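Local coordinates for protein fasciclin-1 (Drosophila melanogaster, PDB 1O70) that mediates adhesion between cells of the nervous system as a membrane glycoprotein, here represented by its third and fourth FAS1 domains, at residues N78-K83 / V102-N106; T109-F113 / V288-D292; T160-L165 / N184-N188; R192-Y196 / L235-E241. All coordinates share one frame; numbering follows the deposited sequence.

Contact 1. Residues N78-K83 / V102-N106; sequences NMHIIK and VPTVN
With CG1 of Val105 trans to its own backbone N (chi1 169°), the two methyls of this residue fork toward different parts of the 78-83 segment. CG1 comes up to the amide of Asn78, 3.4 Å from OD1, while CG2 meets CG2 of Ile81 at 3.5 Å, the two hydrocarbon side chains slanting past each other. Backbone groups follow the same division. The N-H of Val105 is given to Ile81 O at 3.0 Å, and it also makes a weak, strongly bent bond (126° at the hydrogen) to Asn78 O. The carbonyls of Asn78, at the helix end, and of Ile81, in the strand, thus converge on one amide, and Asn78 O also accepts Ile81 N. Thr104 turns its methyl CG2 toward Met79 O, and its OG1 bonds to Thr109 O. Beside it, Asn106 runs alongside Met79, CB to CB 4.1 Å; its amide binds Asn108 N through OD1 and Gln75 O through ND2. Further along, the side chains of Ile82 and Val102 cross at about a right angle, touching through CG2 and CG1. Ile81 is covered by Val38 and Ile42 of helix 37-43. Strand 81-82 pairs with strand 48-53, and strand 102-103 with strand 110-116, so the contact brings together the two outermost strands of one sheet, next to the end of helix 70-79.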
loop_
_atom_site.group_PDB
_atom_site.type_symbol
_atom_site.label_atom_id
_atom_site.label_comp_id
_atom_site.label_asym_id
_atom_site.label_seq_id
_atom_site.Cartn_x
_atom_site.Cartn_y
_atom_site.Cartn_z
ATOM N N ASN A 78 5.941 -14.733 -2.208
ATOM C CA ASN A 78 7.039 -13.957 -2.771
ATOM C C ASN A 78 7.248 -12.564 -2.199
ATOM O O ASN A 78 8.382 -12.092 -2.150
ATOM C CB ASN A 78 6.896 -13.841 -4.282
ATOM C CG ASN A 78 7.010 -15.174 -4.975
ATOM O OD1 ASN A 78 7.775 -16.038 -4.560
ATOM N ND2 ASN A 78 6.248 -15.346 -6.046
ATOM N N MET A 79 6.180 -11.897 -1.771
ATOM C CA MET A 79 6.348 -10.558 -1.231
ATOM C C MET A 79 6.872 -10.574 0.203
ATOM O O MET A 79 7.229 -9.528 0.749
ATOM C CB MET A 79 5.045 -9.748 -1.326
ATOM C CG MET A 79 3.889 -10.281 -0.530
ATOM S SD MET A 79 2.442 -9.178 -0.591
ATOM C CE MET A 79 1.841 -9.470 -2.277
ATOM N N HIS A 80 6.930 -11.761 0.810
ATOM C CA HIS A 80 7.459 -11.894 2.170
ATOM C C HIS A 80 8.953 -12.180 2.078
ATOM O O HIS A 80 9.616 -12.345 3.099
ATOM C CB HIS A 80 6.804 -13.054 2.920
ATOM C CG HIS A 80 5.426 -12.764 3.429
ATOM N ND1 HIS A 80 4.297 -12.910 2.652
ATOM C CD2 HIS A 80 4.991 -12.383 4.654
ATOM C CE1 HIS A 80 3.226 -12.640 3.378
ATOM N NE2 HIS A 80 3.619 -12.317 4.597
ATOM N N ILE A 81 9.481 -12.236 0.853
ATOM C CA ILE A 81 10.898 -12.535 0.631
ATOM C C ILE A 81 11.714 -11.366 0.059
ATOM O O ILE A 81 11.684 -11.086 -1.147
ATOM C CB ILE A 81 11.072 -13.750 -0.314
ATOM C CG1 ILE A 81 10.256 -14.939 0.194
ATOM C CG2 ILE A 81 12.528 -14.141 -0.394
ATOM C CD1 ILE A 81 10.163 -16.075 -0.817
ATOM N N ILE A 82 12.469 -10.717 0.937
ATOM C CA ILE A 82 13.309 -9.581 0.585
ATOM C C ILE A 82 14.657 -9.968 -0.026
ATOM O O ILE A 82 15.472 -10.640 0.605
ATOM C CB ILE A 82 13.572 -8.722 1.830
ATOM C CG1 ILE A 82 12.240 -8.193 2.372
ATOM C CG2 ILE A 82 14.533 -7.599 1.490
ATOM C CD1 ILE A 82 12.283 -7.763 3.797
ATOM N N LYS A 83 14.896 -9.511 -1.250
ATOM C CA LYS A 83 16.146 -9.812 -1.933
ATOM C C LYS A 83 17.289 -8.976 -1.350
ATOM O O LYS A 83 17.885 -8.154 -2.046
ATOM C CB LYS A 83 15.987 -9.536 -3.434
ATOM C CG LYS A 83 14.968 -10.455 -4.102
ATOM C CD LYS A 83 14.215 -9.777 -5.234
ATOM C CE LYS A 83 15.122 -9.435 -6.401
ATOM N NZ LYS A 83 14.400 -8.653 -7.451
ATOM N N VAL A 102 11.762 -1.372 -0.097
ATOM C CA VAL A 102 12.491 -2.609 -0.292
ATOM C C VAL A 102 11.810 -3.576 -1.254
ATOM O O VAL A 102 10.683 -3.988 -1.027
ATOM C CB VAL A 102 12.668 -3.305 1.052
ATOM C CG1 VAL A 102 13.611 -4.468 0.908
ATOM C CG2 VAL A 102 13.184 -2.305 2.076
ATOM N N PRO A 103 12.495 -3.954 -2.343
ATOM C CA PRO A 103 11.959 -4.885 -3.355
ATOM C C PRO A 103 11.880 -6.324 -2.838
ATOM O O PRO A 103 12.648 -6.708 -1.961
ATOM C CB PRO A 103 12.959 -4.774 -4.511
ATOM C CG PRO A 103 13.609 -3.429 -4.305
ATOM C CD PRO A 103 13.755 -3.347 -2.806
ATOM N N THR A 104 10.966 -7.115 -3.389
ATOM C CA THR A 104 10.824 -8.507 -2.978
ATOM C C THR A 104 10.878 -9.440 -4.189
ATOM O O THR A 104 11.096 -8.996 -5.315
ATOM C CB THR A 104 9.505 -8.743 -2.226
ATOM O OG1 THR A 104 8.401 -8.583 -3.127
ATOM C CG2 THR A 104 9.375 -7.758 -1.081
ATOM N N VAL A 105 10.699 -10.737 -3.955
ATOM C CA VAL A 105 10.735 -11.716 -5.037
ATOM C C VAL A 105 9.561 -11.414 -5.956
ATOM O O VAL A 105 9.564 -11.763 -7.139
ATOM C CB VAL A 105 10.635 -13.151 -4.478
ATOM C CG1 VAL A 105 10.402 -14.151 -5.593
ATOM C CG2 VAL A 105 11.909 -13.481 -3.728
ATOM N N ASN A 106 8.556 -10.756 -5.395
ATOM C CA ASN A 106 7.383 -10.361 -6.153
ATOM C C ASN A 106 7.775 -9.028 -6.801
ATOM O O ASN A 106 7.834 -8.002 -6.121
ATOM C CB ASN A 106 6.202 -10.189 -5.195
ATOM C CG ASN A 106 4.904 -9.912 -5.914
ATOM O OD1 ASN A 106 4.822 -9.010 -6.750
ATOM N ND2 ASN A 106 3.877 -10.684 -5.590
#

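Contact 2. Residues T109-F113 / V288-D292; sequences TFLYF and VYRPD
Tyr112 sets its hydroxyl over one face of the Arg290 guanidinium, with OH 3.0 Å above the plane and shifted toward the rim. NH1 of Arg290 is 3.2 Å from Tyr112 OH, yet the angle is too poor for a hydrogen bond, and the phenol ring and guanidinium are turned 68° apart. A bend at chi3 (58°) carries the guanidinium to the hydroxyl after CD has passed 3.7 Å from CE2 of Tyr112. The charge is met by two carboxylates: NH1 forms a salt bridge with Asp168 and NH2 one with Glu127, which should hold the flat group in place beneath the hydroxyl. Phe110 makes the second touch. Its CZ points at Tyr289 O, 3.6 Å away and in the plane of the ring, and its CE2 reaches CD of Pro291 at 4.1 Å, the two side chains crossing at about a right angle. Tyr112 is also touched by an N-acetylglucosamine of the protein's own glycan. Tyr289 and Arg290 both face Val302, forming a classic beta bulge where the chain turns a corner. Two aromatic residues of a strand in the third FAS1 domain thus lean on this bulge of the fourth, as part of the interface between the paired domains.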
loop_
_atom_site.group_PDB
_atom_site.type_symbol
_atom_site.label_atom_id
_atom_site.label_comp_id
_atom_site.label_asym_id
_atom_site.label_seq_id
_atom_site.Cartn_x
_atom_site.Cartn_y
_atom_site.Cartn_z
ATOM N N THR A 109 5.539 -5.936 -6.024
ATOM C CA THR A 109 5.286 -5.558 -4.638
ATOM C C THR A 109 6.550 -5.193 -3.880
ATOM O O THR A 109 7.493 -5.981 -3.827
ATOM C CB THR A 109 4.666 -6.716 -3.859
ATOM O OG1 THR A 109 3.564 -7.251 -4.597
ATOM C CG2 THR A 109 4.214 -6.246 -2.480
ATOM N N PHE A 110 6.594 -4.003 -3.301
ATOM C CA PHE A 110 7.753 -3.661 -2.493
ATOM C C PHE A 110 7.221 -3.380 -1.082
ATOM O O PHE A 110 6.012 -3.270 -0.883
ATOM C CB PHE A 110 8.522 -2.471 -3.085
ATOM C CG PHE A 110 7.754 -1.191 -3.115
ATOM C CD1 PHE A 110 7.532 -0.475 -1.940
ATOM C CD2 PHE A 110 7.274 -0.679 -4.321
ATOM C CE1 PHE A 110 6.841 0.737 -1.955
ATOM C CE2 PHE A 110 6.579 0.535 -4.354
ATOM C CZ PHE A 110 6.364 1.245 -3.164
ATOM N N LEU A 111 8.112 -3.309 -0.106
ATOM C CA LEU A 111 7.709 -3.064 1.271
ATOM C C LEU A 111 8.539 -1.920 1.811
ATOM O O LEU A 111 9.414 -1.394 1.124
ATOM C CB LEU A 111 8.009 -4.286 2.141
ATOM C CG LEU A 111 7.797 -5.679 1.558
ATOM C CD1 LEU A 111 8.328 -6.744 2.517
ATOM C CD2 LEU A 111 6.309 -5.869 1.288
ATOM N N TYR A 112 8.261 -1.533 3.045
ATOM C CA TYR A 112 9.044 -0.504 3.701
ATOM C C TYR A 112 8.696 -0.633 5.167
ATOM O O TYR A 112 7.639 -1.168 5.509
ATOM C CB TYR A 112 8.766 0.899 3.124
ATOM C CG TYR A 112 7.385 1.440 3.307
ATOM C CD1 TYR A 112 7.031 2.133 4.473
ATOM C CD2 TYR A 112 6.421 1.261 2.317
ATOM C CE1 TYR A 112 5.754 2.630 4.649
ATOM C CE2 TYR A 112 5.144 1.745 2.473
ATOM C CZ TYR A 112 4.813 2.433 3.642
ATOM O OH TYR A 112 3.548 2.953 3.807
ATOM N N PHE A 113 9.602 -0.192 6.030
ATOM C CA PHE A 113 9.399 -0.324 7.459
ATOM C C PHE A 113 9.339 1.002 8.190
ATOM O O PHE A 113 9.718 2.050 7.665
ATOM C CB PHE A 113 10.534 -1.155 8.081
ATOM C CG PHE A 113 10.755 -2.491 7.428
ATOM C CD1 PHE A 113 11.356 -2.577 6.181
ATOM C CD2 PHE A 113 10.353 -3.663 8.058
ATOM C CE1 PHE A 113 11.554 -3.810 5.568
ATOM C CE2 PHE A 113 10.546 -4.901 7.451
ATOM C CZ PHE A 113 11.149 -4.969 6.202
ATOM N N VAL A 288 2.941 7.915 -8.789
ATOM C CA VAL A 288 2.203 7.057 -7.876
ATOM C C VAL A 288 3.250 6.512 -6.895
ATOM O O VAL A 288 4.047 5.651 -7.250
ATOM C CB VAL A 288 1.524 5.888 -8.641
ATOM C CG1 VAL A 288 0.720 5.029 -7.676
ATOM C CG2 VAL A 288 0.624 6.427 -9.737
ATOM N N TYR A 289 3.251 7.034 -5.670
ATOM C CA TYR A 289 4.215 6.629 -4.647
ATOM C C TYR A 289 4.028 5.198 -4.134
ATOM O O TYR A 289 4.992 4.446 -4.017
ATOM C CB TYR A 289 4.171 7.611 -3.477
ATOM C CG TYR A 289 5.213 7.349 -2.425
ATOM C CD1 TYR A 289 6.573 7.440 -2.727
ATOM C CD2 TYR A 289 4.845 6.992 -1.130
ATOM C CE1 TYR A 289 7.546 7.177 -1.759
ATOM C CE2 TYR A 289 5.812 6.729 -0.155
ATOM C CZ TYR A 289 7.160 6.822 -0.479
ATOM O OH TYR A 289 8.116 6.552 0.477
ATOM N N ARG A 290 2.802 4.825 -3.794
ATOM C CA ARG A 290 2.528 3.464 -3.341
ATOM C C ARG A 290 1.368 2.962 -4.190
ATOM O O ARG A 290 0.205 3.326 -3.965
ATOM C CB ARG A 290 2.127 3.437 -1.864
ATOM C CG ARG A 290 3.282 3.514 -0.882
ATOM C CD ARG A 290 2.771 3.772 0.511
ATOM N NE ARG A 290 1.840 2.739 0.951
ATOM C CZ ARG A 290 0.956 2.916 1.928
ATOM N NH1 ARG A 290 0.888 4.092 2.554
ATOM N NH2 ARG A 290 0.148 1.921 2.274
ATOM N N PRO A 291 1.672 2.156 -5.205
ATOM C CA PRO A 291 0.590 1.646 -6.041
ATOM C C PRO A 291 -0.012 0.383 -5.457
ATOM O O PRO A 291 0.626 -0.340 -4.690
ATOM C CB PRO A 291 1.296 1.344 -7.346
ATOM C CG PRO A 291 2.615 0.824 -6.855
ATOM C CD PRO A 291 2.981 1.876 -5.818
ATOM N N ASP A 292 -1.255 0.129 -5.821
ATOM C CA ASP A 292 -1.915 -1.090 -5.410
ATOM C C ASP A 292 -1.941 -1.424 -3.928
ATOM O O ASP A 292 -1.593 -2.535 -3.549
ATOM C CB ASP A 292 -1.280 -2.242 -6.190
ATOM C CG ASP A 292 -1.174 -1.934 -7.682
ATOM O OD1 ASP A 292 -2.188 -1.486 -8.257
ATOM O OD2 ASP A 292 -0.094 -2.123 -8.282
#

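Contact 3. Residues T160-L165 / N184-N188; sequences TVLGKL and NDQLN
Leu162 and Leu187 meet at the start of helix 161-167 in the fourth FAS1 domain, where Thr160 forms the N-cap. The Leu162 side chain leaves the first turn with CG trans to the backbone N (chi1 174°) and meets the 184-188 loop at its base and at both branch ends. Its CB is 3.5 Å from Leu187 O and 3.8 Å from Leu187 CB. Beyond CG the branches part: CD1 packs on CB of Asn184 at 3.7 Å, and CD2 on CB of Asn188 at 3.6 Å. Asn188 gives its CB to Leu162 and its OD1 to Thr160, whose OG1 makes a weak hydrogen bond to it. It is an experimentally established N-glycosylation site that carries no sugar in this structure.

The amides of the first turn, which have no carbonyl of an earlier turn to bind, find three separate acceptors. Val161 N uses Asn297 OD1, Leu162 N binds Leu187 O at 3.3 Å, and Gly163 N is capped by Thr160 OG1 at 3.0 Å in a fairly straight bond (161° at the hydrogen). Leu187 O also receives ND2 of Asn297, so this side chain tethers both helix and loop. The Leu162 N-H comes to that oxygen from above the carbonyl plane, 50° out of it. On the buried side, Leu187 is surrounded by Val161, Leu165, Phe194, Tyr196 and Leu235; its CD1 touches CD1 of Leu165 at 3.4 Å, the two side chains meeting at about a right angle.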
loop_
_atom_site.group_PDB
_atom_site.type_symbol
_atom_site.label_atom_id
_atom_site.label_comp_id
_atom_site.label_asym_id
_atom_site.label_seq_id
_atom_site.Cartn_x
_atom_site.Cartn_y
_atom_site.Cartn_z
ATOM N N THR A 160 -10.712 -2.330 5.278
ATOM C CA THR A 160 -11.404 -1.720 4.154
ATOM C C THR A 160 -10.609 -0.456 3.831
ATOM O O THR A 160 -9.698 -0.074 4.576
ATOM C CB THR A 160 -12.826 -1.276 4.535
ATOM O OG1 THR A 160 -12.748 -0.268 5.553
ATOM C CG2 THR A 160 -13.633 -2.442 5.060
ATOM N N VAL A 161 -10.953 0.189 2.725
ATOM C CA VAL A 161 -10.304 1.431 2.343
ATOM C C VAL A 161 -10.295 2.368 3.559
ATOM O O VAL A 161 -9.256 2.919 3.928
ATOM C CB VAL A 161 -11.074 2.092 1.181
ATOM C CG1 VAL A 161 -10.553 3.496 0.933
ATOM C CG2 VAL A 161 -10.948 1.245 -0.066
ATOM N N LEU A 162 -11.458 2.532 4.184
ATOM C CA LEU A 162 -11.582 3.385 5.374
ATOM C C LEU A 162 -10.684 2.903 6.512
ATOM O O LEU A 162 -10.015 3.703 7.165
ATOM C CB LEU A 162 -13.033 3.410 5.879
ATOM C CG LEU A 162 -13.240 4.158 7.203
ATOM C CD1 LEU A 162 -12.959 5.649 6.987
ATOM C CD2 LEU A 162 -14.671 3.970 7.727
ATOM N N GLY A 163 -10.683 1.591 6.742
ATOM C CA GLY A 163 -9.880 1.033 7.812
ATOM C C GLY A 163 -8.422 1.374 7.624
ATOM O O GLY A 163 -7.702 1.651 8.588
ATOM N N LYS A 164 -8.000 1.361 6.364
ATOM C CA LYS A 164 -6.631 1.660 5.984
ATOM C C LYS A 164 -6.344 3.134 6.209
ATOM O O LYS A 164 -5.335 3.493 6.817
ATOM C CB LYS A 164 -6.422 1.328 4.509
ATOM C CG LYS A 164 -5.154 0.554 4.203
ATOM C CD LYS A 164 -3.910 1.264 4.674
ATOM C CE LYS A 164 -2.690 0.370 4.555
ATOM N NZ LYS A 164 -2.775 -0.799 5.457
ATOM N N LEU A 165 -7.236 3.986 5.714
ATOM C CA LEU A 165 -7.079 5.433 5.857
ATOM C C LEU A 165 -6.894 5.909 7.285
ATOM O O LEU A 165 -6.187 6.884 7.522
ATOM C CB LEU A 165 -8.273 6.175 5.264
ATOM C CG LEU A 165 -8.396 6.329 3.748
ATOM C CD1 LEU A 165 -9.780 6.881 3.459
ATOM C CD2 LEU A 165 -7.304 7.255 3.208
ATOM N N ASN A 184 -15.688 10.098 4.283
ATOM C CA ASN A 184 -15.120 8.799 4.644
ATOM C C ASN A 184 -16.129 7.697 4.939
ATOM O O ASN A 184 -15.891 6.531 4.625
ATOM C CB ASN A 184 -14.208 8.914 5.867
ATOM C CG ASN A 184 -13.081 9.891 5.675
ATOM O OD1 ASN A 184 -12.691 10.196 4.556
ATOM N ND2 ASN A 184 -12.532 10.378 6.778
ATOM N N ASP A 185 -17.240 8.067 5.563
ATOM C CA ASP A 185 -18.274 7.110 5.938
ATOM C C ASP A 185 -18.493 6.018 4.901
ATOM O O ASP A 185 -18.425 4.823 5.203
ATOM C CB ASP A 185 -19.587 7.849 6.211
ATOM C CG ASP A 185 -19.499 8.756 7.426
ATOM O OD1 ASP A 185 -18.365 9.053 7.863
ATOM O OD2 ASP A 185 -20.555 9.180 7.942
ATOM N N GLN A 186 -18.738 6.435 3.669
ATOM C CA GLN A 186 -18.991 5.506 2.576
ATOM C C GLN A 186 -17.886 4.480 2.319
ATOM O O GLN A 186 -18.163 3.382 1.844
ATOM C CB GLN A 186 -19.240 6.298 1.291
ATOM C CG GLN A 186 -18.022 7.075 0.835
ATOM C CD GLN A 186 -18.265 7.803 -0.456
ATOM O OE1 GLN A 186 -18.827 7.239 -1.400
ATOM N NE2 GLN A 186 -17.829 9.059 -0.522
ATOM N N LEU A 187 -16.642 4.842 2.622
ATOM C CA LEU A 187 -15.492 3.969 2.375
ATOM C C LEU A 187 -15.447 2.702 3.215
ATOM O O LEU A 187 -14.498 1.917 3.130
ATOM C CB LEU A 187 -14.204 4.761 2.569
ATOM C CG LEU A 187 -14.146 6.015 1.700
ATOM C CD1 LEU A 187 -12.893 6.784 2.032
ATOM C CD2 LEU A 187 -14.186 5.632 0.233
ATOM N N ASN A 188 -16.474 2.499 4.025
ATOM C CA ASN A 188 -16.535 1.316 4.864
ATOM C C ASN A 188 -17.439 0.282 4.192
ATOM O O ASN A 188 -17.359 -0.909 4.485
ATOM C CB ASN A 188 -17.085 1.690 6.240
ATOM C CG ASN A 188 -16.647 0.722 7.316
ATOM O OD1 ASN A 188 -15.519 0.212 7.281
ATOM N ND2 ASN A 188 -17.519 0.476 8.291
#

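Contact 4. Residues R192-Y196 / L235-E241; sequences RRFTY and LAISDKE
Arg193 O receives the N-H of Ser238 at 3.3 Å and lies 2.8 Å from a water within bonding distance of Thr195 OG1 and Lys240 O. The water thus bridges the first strand and the chain just beyond the end of the second. Thr195 OG1 has a further partner in Tyr242 N. Arg193-Ser238 and Thr195-Ala236 are hydrogen-bonded antiparallel pairs, each with two backbone bonds; of these, Thr195 N to Ala236 O is 3.0 Å long. Between them, in the non-hydrogen-bonded Phe194-Ile237 pair, Phe194 CA adds a C-H...O contact to Ala236 O.

Phe194, Tyr196, Leu235 and Ile237 share one face. There CD1 of Leu235 fits between the two aromatic residues, 3.7 Å from CD2 of Phe194 and 3.8 Å from CB of Tyr196, while Ile237 runs beside the Phe194 ring. On the other face Arg193 folds back at chi2 (-65°), allowing NH1 to bond to Arg192 O within the guanidinium plane and to Thr190 O. NE makes a long salt bridge, 3.9 Å, with Glu241 OE2. The strand segments run nearly antiparallel, their directions 159° apart. Strand 235-238 is an outermost strand of the mixed sheet in this FAS1 domain, joined antiparallel to strand 193-199 after a largely helical connection, in a strand order, 2-1-7-6-5-4-3, found in both FAS1 domains.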
loop_
_atom_site.group_PDB
_atom_site.type_symbol
_atom_site.label_atom_id
_atom_site.label_comp_id
_atom_site.label_asym_id
_atom_site.label_seq_id
_atom_site.Cartn_x
_atom_site.Cartn_y
_atom_site.Cartn_z
ATOM N N ARG A 192 -19.673 -2.151 -2.490
ATOM C CA ARG A 192 -19.112 -1.443 -3.640
ATOM C C ARG A 192 -17.609 -1.697 -3.663
ATOM O O ARG A 192 -17.049 -2.255 -2.720
ATOM C CB ARG A 192 -19.353 0.065 -3.509
ATOM C CG ARG A 192 -20.705 0.447 -2.922
ATOM C CD ARG A 192 -21.826 0.405 -3.951
ATOM N NE ARG A 192 -21.724 1.488 -4.927
ATOM C CZ ARG A 192 -22.663 1.782 -5.826
ATOM N NH1 ARG A 192 -23.791 1.076 -5.881
ATOM N NH2 ARG A 192 -22.473 2.783 -6.680
ATOM N N ARG A 193 -16.961 -1.293 -4.744
ATOM C CA ARG A 193 -15.522 -1.455 -4.855
ATOM C C ARG A 193 -14.928 -0.086 -5.156
ATOM O O ARG A 193 -15.267 0.540 -6.158
ATOM C CB ARG A 193 -15.180 -2.459 -5.955
ATOM C CG ARG A 193 -15.343 -3.904 -5.510
ATOM C CD ARG A 193 -14.353 -4.248 -4.399
ATOM N NE ARG A 193 -14.570 -5.572 -3.821
ATOM C CZ ARG A 193 -15.543 -5.868 -2.960
ATOM N NH1 ARG A 193 -16.398 -4.930 -2.575
ATOM N NH2 ARG A 193 -15.653 -7.100 -2.469
ATOM N N PHE A 194 -14.059 0.387 -4.268
ATOM C CA PHE A 194 -13.450 1.689 -4.445
ATOM C C PHE A 194 -12.001 1.658 -4.879
ATOM O O PHE A 194 -11.225 0.790 -4.475
ATOM C CB PHE A 194 -13.506 2.505 -3.158
ATOM C CG PHE A 194 -14.849 2.579 -2.527
ATOM C CD1 PHE A 194 -15.288 1.560 -1.690
ATOM C CD2 PHE A 194 -15.658 3.692 -2.712
ATOM C CE1 PHE A 194 -16.506 1.653 -1.023
ATOM C CE2 PHE A 194 -16.879 3.797 -2.052
ATOM C CZ PHE A 194 -17.306 2.770 -1.206
ATOM N N THR A 195 -11.648 2.631 -5.707
ATOM C CA THR A 195 -10.278 2.803 -6.168
ATOM C C THR A 195 -9.989 4.247 -5.770
ATOM O O THR A 195 -10.320 5.187 -6.498
ATOM C CB THR A 195 -10.170 2.631 -7.679
ATOM O OG1 THR A 195 -10.483 1.275 -8.018
ATOM C CG2 THR A 195 -8.772 2.939 -8.146
ATOM N N TYR A 196 -9.387 4.414 -4.596
ATOM C CA TYR A 196 -9.093 5.735 -4.054
ATOM C C TYR A 196 -7.651 6.180 -4.305
ATOM O O TYR A 196 -6.700 5.541 -3.842
ATOM C CB TYR A 196 -9.389 5.729 -2.543
ATOM C CG TYR A 196 -9.635 7.087 -1.899
ATOM C CD1 TYR A 196 -9.794 7.193 -0.515
ATOM C CD2 TYR A 196 -9.689 8.261 -2.655
ATOM C CE1 TYR A 196 -9.991 8.423 0.107
ATOM C CE2 TYR A 196 -9.893 9.502 -2.045
ATOM C CZ TYR A 196 -10.038 9.579 -0.660
ATOM O OH TYR A 196 -10.193 10.809 -0.050
ATOM N N LEU A 235 -11.951 9.537 -6.002
ATOM C CA LEU A 235 -12.621 8.268 -5.737
ATOM C C LEU A 235 -13.441 7.648 -6.854
ATOM O O LEU A 235 -14.501 8.156 -7.219
ATOM C CB LEU A 235 -13.515 8.415 -4.501
ATOM C CG LEU A 235 -14.170 7.125 -3.999
ATOM C CD1 LEU A 235 -13.089 6.179 -3.486
ATOM C CD2 LEU A 235 -15.173 7.450 -2.893
ATOM N N ALA A 236 -12.947 6.526 -7.369
ATOM C CA ALA A 236 -13.617 5.790 -8.432
ATOM C C ALA A 236 -14.486 4.697 -7.822
ATOM O O ALA A 236 -14.012 3.882 -7.034
ATOM C CB ALA A 236 -12.590 5.175 -9.367
ATOM N N ILE A 237 -15.758 4.670 -8.201
ATOM C CA ILE A 237 -16.691 3.689 -7.662
ATOM C C ILE A 237 -17.307 2.818 -8.750
ATOM O O ILE A 237 -18.006 3.323 -9.627
ATOM C CB ILE A 237 -17.836 4.396 -6.903
ATOM C CG1 ILE A 237 -17.238 5.370 -5.872
ATOM C CG2 ILE A 237 -18.744 3.366 -6.250
ATOM C CD1 ILE A 237 -18.257 6.268 -5.168
ATOM N N SER A 238 -17.035 1.518 -8.706
ATOM C CA SER A 238 -17.611 0.588 -9.678
ATOM C C SER A 238 -17.751 -0.803 -9.064
ATOM O O SER A 238 -17.584 -0.982 -7.855
ATOM C CB SER A 238 -16.785 0.531 -10.974
ATOM O OG SER A 238 -15.583 -0.191 -10.839
ATOM N N ASP A 239 -18.094 -1.787 -9.885
ATOM C CA ASP A 239 -18.265 -3.143 -9.388
ATOM C C ASP A 239 -16.908 -3.821 -9.216
ATOM O O ASP A 239 -16.800 -4.852 -8.550
ATOM C CB ASP A 239 -19.156 -3.944 -10.347
ATOM C CG ASP A 239 -18.574 -4.032 -11.744
ATOM O OD1 ASP A 239 -17.865 -3.085 -12.154
ATOM O OD2 ASP A 239 -18.836 -5.036 -12.437
ATOM N N LYS A 240 -15.873 -3.240 -9.813
ATOM C CA LYS A 240 -14.536 -3.811 -9.701
ATOM C C LYS A 240 -13.482 -2.778 -9.288
ATOM O O LYS A 240 -13.739 -1.574 -9.291
ATOM C CB LYS A 240 -14.124 -4.460 -11.024
ATOM C CG LYS A 240 -13.963 -3.504 -12.176
ATOM C CD LYS A 240 -13.537 -4.245 -13.425
ATOM C CE LYS A 240 -13.368 -3.284 -14.589
ATOM N NZ LYS A 240 -12.984 -3.991 -15.847
ATOM N N GLU A 241 -12.302 -3.259 -8.915
ATOM C CA GLU A 241 -11.217 -2.375 -8.521
ATOM C C GLU A 241 -10.160 -2.371 -9.598
ATOM O O GLU A 241 -9.941 -3.375 -10.281
ATOM C CB GLU A 241 -10.609 -2.817 -7.192
ATOM C CG GLU A 241 -10.333 -4.299 -7.069
ATOM C CD GLU A 241 -9.942 -4.678 -5.663
ATOM O OE1 GLU A 241 -8.757 -4.493 -5.309
ATOM O OE2 GLU A 241 -10.825 -5.135 -4.897
HETATM O O HOH W 1 -13.264 0.971 -8.023
#

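In the fold
Contact 2, centred about 5 Å from the centre of the chain, joins the two FAS1 domains. Contact 1 belongs to the third; contacts 3 and 4, each centred about 28 Å from the centre of contact 1, to the fourth. Contacts 1 and 2 touch where Val102 N is 2.6 Å from Leu111 O, between strands 102-103 and 110-116. Contacts 3 and 4 share a hydrophobic core, with Leu187 CD2 3.7 Å from Leu235 CD2. Strands of contacts 2 and 4 belong to one sheet of the fourth domain, and contact 2 meets contact 3 where Arg290 NH2 is 4.0 Å from Lys164 CE. The Asn132 glycan comes within about 4 Å (nearest atoms) of the Tyr112 side chain.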